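Regulator of chromosome condensation (Saccharomyces cerevisiae, PDB 3OF7) promotes the exchange of GDP for GTP on the Ran-type GTPases Gsp1 and Gsp2, controls RNA metabolism and transport, and binds chromatin. Local coordinates at residues I12-E17 and L217-E222; I206-P211 and K260-G265; V409-F414 and T422-T427. All coordinates share one frame; numbering follows the deposited sequence.

How the contacts relate
From the N terminus, contact 1 brings the loop 12-17 against the end of strand 215-220 and closes a loop of about 200 residues. Contact 2 starts inside that loop, at 206-211, and ends beyond it, at 260-265, so the two cross. They also touch, since strands 206-211 and 215-220 are neighbours in one propeller blade; their centres are 9 Å apart. Contact 1 ties the N-terminal arm to this blade, and contact 2 joins the blade to the next one. Contact 3 follows in series, a short loop closed within the blade that runs from strand 379-384 to strand 421-423. Its centre lies about 38 Å from that of contact 1, across the chain's centre.

Contact 1. Residues I12-E17 and L217-E222; sequences IINAQE and LFLDEE
Asn-14 and Glu-221 form the middle of this contact, where the N-terminal arm folds over the turn that follows strand 215-220. The carbonyl oxygen of Glu-221 accepts two backbone bonds, from Ile-13 N at 2.8 Å and from Asn-14 N at 3.0 Å, so two successive N-H groups of the arm converge on one oxygen. The side chain of Asn-14 points at the strand. With chi1 at -56°, CG sits beside its own backbone N and the amide reaches toward the end of the strand, where ND2 donates to Asp-220 O at 3.2 Å. This bond is nearly straight, 168° at the hydrogen, and the acceptor lies in the plane of the amide. ND2 also donates to Val-259 O, so two carbonyls of different strands fix the rotation of the group. The side chains of Leu-219 and Asn-14 cross at about a right angle, with Leu-219 CD2 3.8 Å from Asn-14 ND2.

Ile-12 and Glu-221 lie alongside each other and point the same way, with Ile-12 CD1 3.7 Å from Glu-221 OE1. The two oxygens of that carboxylate are divided: OE2 accepts a hydrogen bond from the backbone N of Asn-205, while OE1 receives a water that also donates to Asn-14 O, at 2.7 Å to each. Ile-13 packs differently, laying CG1 3.7 Å from Glu-222 O. The contact is thus polar at its centre and edged by aliphatic carbons. Through Asn-14 the arm bonds both to the end of strand 215-220 and to the start of strand 259-264, which belong to adjacent blades of the seven-bladed RCC1 beta-propeller; the arrangement is that of an N-terminal extension laid across the seam between two blades.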
loop_
_atom_site.group_PDB
_atom_site.type_symbol
_atom_site.label_atom_id
_atom_site.label_comp_id
_atom_site.label_asym_id
_atom_site.label_seq_id
_atom_site.Cartn_x
_atom_site.Cartn_y
_atom_site.Cartn_z
ATOM N N ILE A 12 1.177 19.062 19.396
ATOM C CA ILE A 12 0.425 18.595 18.227
ATOM C C ILE A 12 0.936 19.220 16.926
ATOM O O ILE A 12 0.949 20.442 16.767
ATOM C CB ILE A 12 -1.096 18.843 18.388
ATOM C CG1 ILE A 12 -1.650 17.998 19.534
ATOM C CG2 ILE A 12 -1.846 18.536 17.088
ATOM C CD1 ILE A 12 -3.106 18.288 19.884
ATOM N N ILE A 13 1.369 18.366 16.002
ATOM C CA ILE A 13 1.810 18.821 14.687
ATOM C C ILE A 13 0.983 18.211 13.544
ATOM O O ILE A 13 1.027 18.707 12.419
ATOM C CB ILE A 13 3.334 18.577 14.459
ATOM C CG1 ILE A 13 3.689 17.085 14.600
ATOM C CG2 ILE A 13 4.166 19.455 15.409
ATOM C CD1 ILE A 13 5.061 16.717 14.053
ATOM N N ASN A 14 0.232 17.150 13.846
ATOM C CA ASN A 14 -0.573 16.432 12.845
ATOM C C ASN A 14 -2.058 16.371 13.175
ATOM O O ASN A 14 -2.436 16.188 14.329
ATOM C CB ASN A 14 -0.074 14.988 12.680
ATOM C CG ASN A 14 1.390 14.907 12.322
ATOM O OD1 ASN A 14 1.879 15.651 11.476
ATOM N ND2 ASN A 14 2.103 13.990 12.966
ATOM N N ALA A 15 -2.891 16.490 12.146
ATOM C CA ALA A 15 -4.325 16.229 12.277
ATOM C C ALA A 15 -4.769 15.175 11.260
ATOM O O ALA A 15 -4.182 15.069 10.177
ATOM C CB ALA A 15 -5.125 17.518 12.101
ATOM N N GLN A 16 -5.803 14.405 11.605
ATOM C CA GLN A 16 -6.345 13.383 10.704
ATOM C C GLN A 16 -6.764 13.991 9.362
ATOM O O GLN A 16 -6.579 13.377 8.311
ATOM C CB GLN A 16 -7.520 12.645 11.347
ATOM C CG GLN A 16 -7.116 11.575 12.355
ATOM C CD GLN A 16 -8.304 10.801 12.899
ATOM O OE1 GLN A 16 -9.458 11.109 12.580
ATOM N NE2 GLN A 16 -8.033 9.792 13.719
ATOM N N GLU A 17 -7.298 15.211 9.415
ATOM C CA GLU A 17 -7.620 15.999 8.217
ATOM C C GLU A 17 -6.463 16.153 7.218
ATOM O O GLU A 17 -6.699 16.238 6.010
ATOM C CB GLU A 17 -8.137 17.387 8.618
ATOM N N LEU A 217 2.750 0.309 10.968
ATOM C CA LEU A 217 3.212 1.523 11.637
ATOM C C LEU A 217 2.017 2.431 11.922
ATOM O O LEU A 217 1.041 2.418 11.178
ATOM C CB LEU A 217 4.214 2.266 10.762
ATOM C CG LEU A 217 5.462 1.540 10.244
ATOM C CD1 LEU A 217 6.276 2.495 9.442
ATOM C CD2 LEU A 217 6.289 0.997 11.409
ATOM N N PHE A 218 2.105 3.192 13.014
ATOM C CA PHE A 218 1.095 4.189 13.391
ATOM C C PHE A 218 1.809 5.513 13.647
ATOM O O PHE A 218 2.949 5.532 14.140
ATOM C CB PHE A 218 0.342 3.806 14.682
ATOM C CG PHE A 218 -0.314 2.445 14.663
ATOM C CD1 PHE A 218 -1.646 2.304 14.287
ATOM C CD2 PHE A 218 0.390 1.308 15.059
ATOM C CE1 PHE A 218 -2.273 1.053 14.287
ATOM C CE2 PHE A 218 -0.221 0.045 15.052
ATOM C CZ PHE A 218 -1.555 -0.083 14.665
ATOM N N LEU A 219 1.137 6.615 13.315
ATOM C CA LEU A 219 1.636 7.964 13.596
ATOM C C LEU A 219 0.615 8.687 14.468
ATOM O O LEU A 219 -0.592 8.588 14.223
ATOM C CB LEU A 219 1.844 8.746 12.295
ATOM C CG LEU A 219 2.387 10.181 12.362
ATOM C CD1 LEU A 219 3.785 10.244 13.004
ATOM C CD2 LEU A 219 2.433 10.771 10.946
ATOM N N ASP A 220 1.087 9.395 15.491
ATOM C CA ASP A 220 0.152 10.141 16.345
ATOM C C ASP A 220 0.251 11.653 16.157
ATOM O O ASP A 220 1.102 12.141 15.410
ATOM C CB ASP A 220 0.235 9.703 17.818
ATOM C CG ASP A 220 1.457 10.234 18.541
ATOM O OD1 ASP A 220 2.157 11.119 18.009
ATOM O OD2 ASP A 220 1.713 9.749 19.668
ATOM N N GLU A 221 -0.627 12.384 16.845
ATOM C CA GLU A 221 -0.722 13.844 16.717
ATOM C C GLU A 221 0.585 14.593 16.955
ATOM O O GLU A 221 0.824 15.613 16.313
ATOM C CB GLU A 221 -1.774 14.400 17.673
ATOM C CG GLU A 221 -3.182 13.952 17.407
ATOM C CD GLU A 221 -4.146 14.525 18.427
ATOM O OE1 GLU A 221 -4.783 15.557 18.121
ATOM O OE2 GLU A 221 -4.246 13.958 19.534
ATOM N N GLU A 222 1.420 14.103 17.875
ATOM C CA GLU A 222 2.689 14.785 18.185
ATOM C C GLU A 222 3.846 14.359 17.277
ATOM O O GLU A 222 4.943 14.923 17.343
ATOM C CB GLU A 222 3.063 14.653 19.678
ATOM C CG GLU A 222 3.580 13.273 20.115
ATOM C CD GLU A 222 4.323 13.308 21.455
ATOM O OE1 GLU A 222 4.796 14.390 21.858
ATOM O OE2 GLU A 222 4.426 12.248 22.110
HETATM O O HOH W 1 -4.690 16.709 15.698
#

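Contact 2. Residues I206-P211 and K260-G265; sequences IVQLAP and KYIASG
Gln-208 reaches across from strand 206-211 to Ile-262, and the extended shape of that side chain makes the one direct hydrogen bond of this contact possible. Chi1 of -163° turns CG away from its own backbone N, and the chain beyond stays extended, carrying the carboxamide to the first strand of the next blade. There OE1 accepts from Ile-262 N at 3.0 Å. The bond is straight at the hydrogen (165°), but the donor stands well out of the plane of the Gln-208 carbonyl. The other end of the amide, NE2, gives a hydrogen bond to Tyr-23 OH and passes 3.4 Å from Tyr-261 CE1, the amide lying aslant to the aromatic ring.

Ile-262 runs past Gln-208 in the opposite sense. Its chi1 of 51° holds CG1 between the backbone N and the carbonyl carbon; CG1 then lies 3.3 Å from Gln-208 OE1, and CD1 goes on to the methyl of Ala-210, 3.8 Å from its CB. The same Ala-210 CB rests against the backbone of Ala-263, 3.8 Å from its CA. Farther along, Ser-264 brings its CB to within 3.5 Å of Pro-211 O.

The strands run nearly parallel, yet no hydrogen bond joins one backbone directly to the other. A water makes the link instead, donating to Leu-209 O and, at 2.7 Å, to Ile-262 O. Each strand is hydrogen-bonded within its own sheet, 206-211 to strand 215-220 and 259-264 to strand 268-273. Here side chains and water bridge the two; first strands of successive antiparallel sheets, set side by side near the centre of the chain, are characteristic of a beta-propeller.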
loop_
_atom_site.group_PDB
_atom_site.type_symbol
_atom_site.label_atom_id
_atom_site.label_comp_id
_atom_site.label_asym_id
_atom_site.label_seq_id
_atom_site.Cartn_x
_atom_site.Cartn_y
_atom_site.Cartn_z
ATOM N N ILE A 206 -4.193 8.733 17.223
ATOM C CA ILE A 206 -3.537 8.204 16.031
ATOM C C ILE A 206 -4.121 8.918 14.808
ATOM O O ILE A 206 -5.338 9.093 14.714
ATOM C CB ILE A 206 -3.722 6.674 15.925
ATOM C CG1 ILE A 206 -3.177 5.984 17.188
ATOM C CG2 ILE A 206 -3.059 6.131 14.634
ATOM C CD1 ILE A 206 -1.733 6.410 17.570
ATOM N N VAL A 207 -3.249 9.340 13.897
ATOM C CA VAL A 207 -3.655 10.138 12.732
ATOM C C VAL A 207 -3.417 9.445 11.379
ATOM O O VAL A 207 -4.052 9.794 10.378
ATOM C CB VAL A 207 -2.973 11.533 12.731
ATOM C CG1 VAL A 207 -3.320 12.304 14.012
ATOM C CG2 VAL A 207 -1.446 11.419 12.550
ATOM N N GLN A 208 -2.514 8.463 11.354
ATOM C CA GLN A 208 -2.158 7.789 10.101
ATOM C C GLN A 208 -1.641 6.369 10.313
ATOM O O GLN A 208 -0.969 6.083 11.311
ATOM C CB GLN A 208 -1.118 8.592 9.324
ATOM C CG GLN A 208 -1.015 8.185 7.851
ATOM C CD GLN A 208 0.238 8.677 7.169
ATOM O OE1 GLN A 208 1.142 9.237 7.799
ATOM N NE2 GLN A 208 0.305 8.466 5.862
ATOM N N LEU A 209 -1.949 5.502 9.351
ATOM C CA LEU A 209 -1.476 4.115 9.353
ATOM C C LEU A 209 -0.520 3.877 8.190
ATOM O O LEU A 209 -0.622 4.551 7.160
ATOM C CB LEU A 209 -2.659 3.149 9.244
ATOM C CG LEU A 209 -3.899 3.394 10.107
ATOM C CD1 LEU A 209 -5.016 2.425 9.738
ATOM C CD2 LEU A 209 -3.578 3.262 11.598
ATOM N N ALA A 210 0.403 2.930 8.353
ATOM C CA ALA A 210 1.222 2.457 7.220
ATOM C C ALA A 210 1.467 0.946 7.338
ATOM O O ALA A 210 2.295 0.518 8.153
ATOM C CB ALA A 210 2.549 3.221 7.141
ATOM N N PRO A 211 0.735 0.136 6.542
ATOM C CA PRO A 211 0.876 -1.318 6.606
ATOM C C PRO A 211 2.074 -1.859 5.834
ATOM O O PRO A 211 2.398 -1.375 4.747
ATOM C CB PRO A 211 -0.415 -1.829 5.965
ATOM C CG PRO A 211 -0.826 -0.740 5.016
ATOM C CD PRO A 211 -0.368 0.551 5.649
ATOM N N LYS A 260 5.685 13.696 10.228
ATOM C CA LYS A 260 4.391 14.151 9.711
ATOM C C LYS A 260 3.759 13.176 8.717
ATOM O O LYS A 260 2.584 13.308 8.373
ATOM C CB LYS A 260 4.485 15.561 9.111
ATOM C CG LYS A 260 5.407 15.723 7.906
ATOM C CD LYS A 260 5.012 16.973 7.122
ATOM C CE LYS A 260 5.912 17.205 5.925
ATOM N NZ LYS A 260 7.240 17.715 6.343
ATOM N N TYR A 261 4.537 12.200 8.257
ATOM C CA TYR A 261 4.037 11.233 7.288
ATOM C C TYR A 261 4.809 9.928 7.392
ATOM O O TYR A 261 6.035 9.927 7.471
ATOM C CB TYR A 261 4.146 11.806 5.871
ATOM C CG TYR A 261 3.806 10.838 4.749
ATOM C CD1 TYR A 261 2.480 10.596 4.384
ATOM C CD2 TYR A 261 4.816 10.186 4.038
ATOM C CE1 TYR A 261 2.164 9.710 3.338
ATOM C CE2 TYR A 261 4.519 9.303 2.997
ATOM C CZ TYR A 261 3.188 9.073 2.650
ATOM O OH TYR A 261 2.897 8.201 1.629
ATOM N N ILE A 262 4.080 8.821 7.375
ATOM C CA ILE A 262 4.706 7.494 7.378
ATOM C C ILE A 262 4.251 6.684 6.163
ATOM O O ILE A 262 3.131 6.848 5.674
ATOM C CB ILE A 262 4.427 6.711 8.683
ATOM C CG1 ILE A 262 2.931 6.693 9.008
ATOM C CG2 ILE A 262 5.236 7.297 9.866
ATOM C CD1 ILE A 262 2.535 5.661 10.064
ATOM N N ALA A 263 5.133 5.816 5.680
ATOM C CA ALA A 263 4.798 4.885 4.610
ATOM C C ALA A 263 5.624 3.643 4.847
ATOM O O ALA A 263 6.667 3.708 5.508
ATOM C CB ALA A 263 5.112 5.487 3.245
ATOM N N SER A 264 5.170 2.515 4.304
ATOM C CA SER A 264 5.855 1.253 4.527
ATOM C C SER A 264 5.857 0.392 3.272
ATOM O O SER A 264 4.848 0.321 2.564
ATOM C CB SER A 264 5.187 0.505 5.684
ATOM O OG SER A 264 5.951 -0.629 6.049
ATOM N N GLY A 265 7.005 -0.220 2.987
ATOM C CA GLY A 265 7.071 -1.371 2.089
ATOM C C GLY A 265 6.802 -2.636 2.895
ATOM O O GLY A 265 6.286 -2.568 4.021
HETATM O O HOH W 2 1.205 5.107 4.778
HETATM O O HOH W 3 1.776 0.358 2.795
#

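Contact 3. Residues V409-F414 and T422-T427; sequences VGLGPF and TRIKNT
Leu-411 leans from its loop onto the carbonyl oxygens of Thr-422 and Arg-423 and the side chains of Thr-422 and Ile-424. Its CB leaves the main chain across the line of approach, and chi1 of -66° sets CG beside the backbone N, from where the two methyls part toward different neighbours. CD1 turns to the side chain of Thr-422, lying 4.0 Å from Thr-422 CB and about as far from its CG2; the two side chains meet at a slant. CD2 comes down on the main chain instead, 3.4 Å from Arg-423 O, with Thr-422 O a little farther off, and it also touches Ile-424 CG1 at 4.0 Å.

Ile-424 answers with its own branches. Its CD1 lies 3.6 Å from Val-409 O, an oxygen that also accepts from Ser-400 OG, while its CG2 approaches Gly-410 O at 3.7 Å. Ser-400, on strand 398-402, is packed by the side chains of both Leu-411 and Ile-424, so the loop and strand 421-423 share a neighbour in their blade. Replacing Leu-411 by an alanine would probably open a gap over Thr-422 and Arg-423 O and rob Ile-424 CG1 of its methyl partner.

No hydrogen bond crosses between 409-414 and 422-427. Methyl groups meet one another or lie against carbonyl oxygens, so the loop is held to the last strand of its blade by van der Waals packing, with directional bonding supplied by residues elsewhere, such as Ser-400.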
loop_
_atom_site.group_PDB
_atom_site.type_symbol
_atom_site.label_atom_id
_atom_site.label_comp_id
_atom_site.label_asym_id
_atom_site.label_seq_id
_atom_site.Cartn_x
_atom_site.Cartn_y
_atom_site.Cartn_z
ATOM N N VAL A 409 -0.090 -5.958 -13.621
ATOM C CA VAL A 409 0.090 -4.690 -14.320
ATOM C C VAL A 409 -1.115 -4.337 -15.208
ATOM O O VAL A 409 -1.272 -3.182 -15.605
ATOM C CB VAL A 409 1.425 -4.626 -15.125
ATOM C CG1 VAL A 409 2.624 -4.727 -14.185
ATOM C CG2 VAL A 409 1.484 -5.720 -16.201
ATOM N N GLY A 410 -1.962 -5.330 -15.495
ATOM C CA GLY A 410 -3.189 -5.129 -16.293
ATOM C C GLY A 410 -2.918 -4.668 -17.719
ATOM O O GLY A 410 -3.637 -3.817 -18.267
ATOM N N LEU A 411 -1.875 -5.219 -18.322
ATOM C CA LEU A 411 -1.485 -4.813 -19.671
ATOM C C LEU A 411 -1.798 -5.876 -20.734
ATOM O O LEU A 411 -1.277 -5.828 -21.847
ATOM C CB LEU A 411 -0.011 -4.370 -19.688
ATOM C CG LEU A 411 0.265 -3.094 -18.869
ATOM C CD1 LEU A 411 1.758 -2.827 -18.713
ATOM C CD2 LEU A 411 -0.434 -1.857 -19.466
ATOM N N GLY A 412 -2.667 -6.821 -20.384
ATOM C CA GLY A 412 -3.149 -7.816 -21.340
ATOM C C GLY A 412 -2.432 -9.157 -21.298
ATOM O O GLY A 412 -1.764 -9.475 -20.307
ATOM N N PRO A 413 -2.554 -9.942 -22.390
ATOM C CA PRO A 413 -2.116 -11.336 -22.472
ATOM C C PRO A 413 -0.624 -11.491 -22.761
ATOM O O PRO A 413 -0.241 -12.157 -23.732
ATOM C CB PRO A 413 -2.942 -11.883 -23.642
ATOM C CG PRO A 413 -3.098 -10.711 -24.553
ATOM C CD PRO A 413 -3.125 -9.475 -23.673
ATOM N N PHE A 414 0.203 -10.876 -21.921
ATOM C CA PHE A 414 1.654 -10.956 -22.044
ATOM C C PHE A 414 2.237 -11.204 -20.654
ATOM O O PHE A 414 1.953 -10.442 -19.724
ATOM C CB PHE A 414 2.226 -9.646 -22.593
ATOM C CG PHE A 414 1.411 -9.028 -23.706
ATOM C CD1 PHE A 414 1.499 -9.512 -25.009
ATOM C CD2 PHE A 414 0.576 -7.938 -23.450
ATOM C CE1 PHE A 414 0.753 -8.932 -26.039
ATOM C CE2 PHE A 414 -0.176 -7.351 -24.470
ATOM C CZ PHE A 414 -0.083 -7.846 -25.768
ATOM N N THR A 422 3.731 2.196 -18.079
ATOM C CA THR A 422 3.031 1.984 -19.334
ATOM C C THR A 422 1.533 2.188 -19.137
ATOM O O THR A 422 0.911 1.611 -18.235
ATOM C CB THR A 422 3.365 0.582 -19.906
ATOM O OG1 THR A 422 4.783 0.487 -20.109
ATOM C CG2 THR A 422 2.664 0.323 -21.225
ATOM N N ARG A 423 0.968 3.023 -19.999
ATOM C CA ARG A 423 -0.455 3.353 -19.963
ATOM C C ARG A 423 -1.346 2.116 -19.975
ATOM O O ARG A 423 -1.167 1.223 -20.801
ATOM C CB ARG A 423 -0.774 4.245 -21.166
ATOM C CG ARG A 423 -2.220 4.629 -21.339
ATOM C CD ARG A 423 -2.327 5.513 -22.573
ATOM N NE ARG A 423 -3.696 5.912 -22.862
ATOM C CZ ARG A 423 -4.082 6.470 -24.005
ATOM N NH1 ARG A 423 -3.197 6.685 -24.971
ATOM N NH2 ARG A 423 -5.352 6.811 -24.180
ATOM N N ILE A 424 -2.295 2.064 -19.042
ATOM C CA ILE A 424 -3.334 1.046 -19.067
ATOM C C ILE A 424 -4.491 1.600 -19.904
ATOM O O ILE A 424 -5.138 2.589 -19.524
ATOM C CB ILE A 424 -3.826 0.662 -17.657
ATOM C CG1 ILE A 424 -2.659 0.107 -16.814
ATOM C CG2 ILE A 424 -4.957 -0.361 -17.756
ATOM C CD1 ILE A 424 -2.961 -0.043 -15.318
ATOM N N LYS A 425 -4.704 0.976 -21.057
ATOM C CA LYS A 425 -5.813 1.307 -21.952
ATOM C C LYS A 425 -6.658 0.058 -22.159
ATOM O O LYS A 425 -6.179 -0.939 -22.704
ATOM C CB LYS A 425 -5.272 1.814 -23.293
ATOM C CG LYS A 425 -6.320 2.384 -24.244
ATOM C CD LYS A 425 -5.640 2.954 -25.489
ATOM C CE LYS A 425 -6.647 3.564 -26.453
ATOM N NZ LYS A 425 -5.946 4.177 -27.627
ATOM N N ASN A 426 -7.897 0.098 -21.674
ATOM C CA ASN A 426 -8.879 -0.958 -21.931
ATOM C C ASN A 426 -10.261 -0.338 -21.909
ATOM O O ASN A 426 -10.438 0.744 -21.339
ATOM C CB ASN A 426 -8.734 -2.175 -20.971
ATOM C CG ASN A 426 -9.541 -2.042 -19.669
ATOM O OD1 ASN A 426 -9.543 -1.002 -19.013
ATOM N ND2 ASN A 426 -10.187 -3.132 -19.273
ATOM N N THR A 427 -11.226 -0.999 -22.543
ATOM C CA THR A 427 -12.591 -0.469 -22.653
ATOM C C THR A 427 -13.159 -0.011 -21.303
ATOM O O THR A 427 -13.694 1.087 -21.193
ATOM C CB THR A 427 -13.551 -1.498 -23.309
ATOM O OG1 THR A 427 -12.966 -1.997 -24.516
ATOM C CG2 THR A 427 -14.907 -0.864 -23.630
#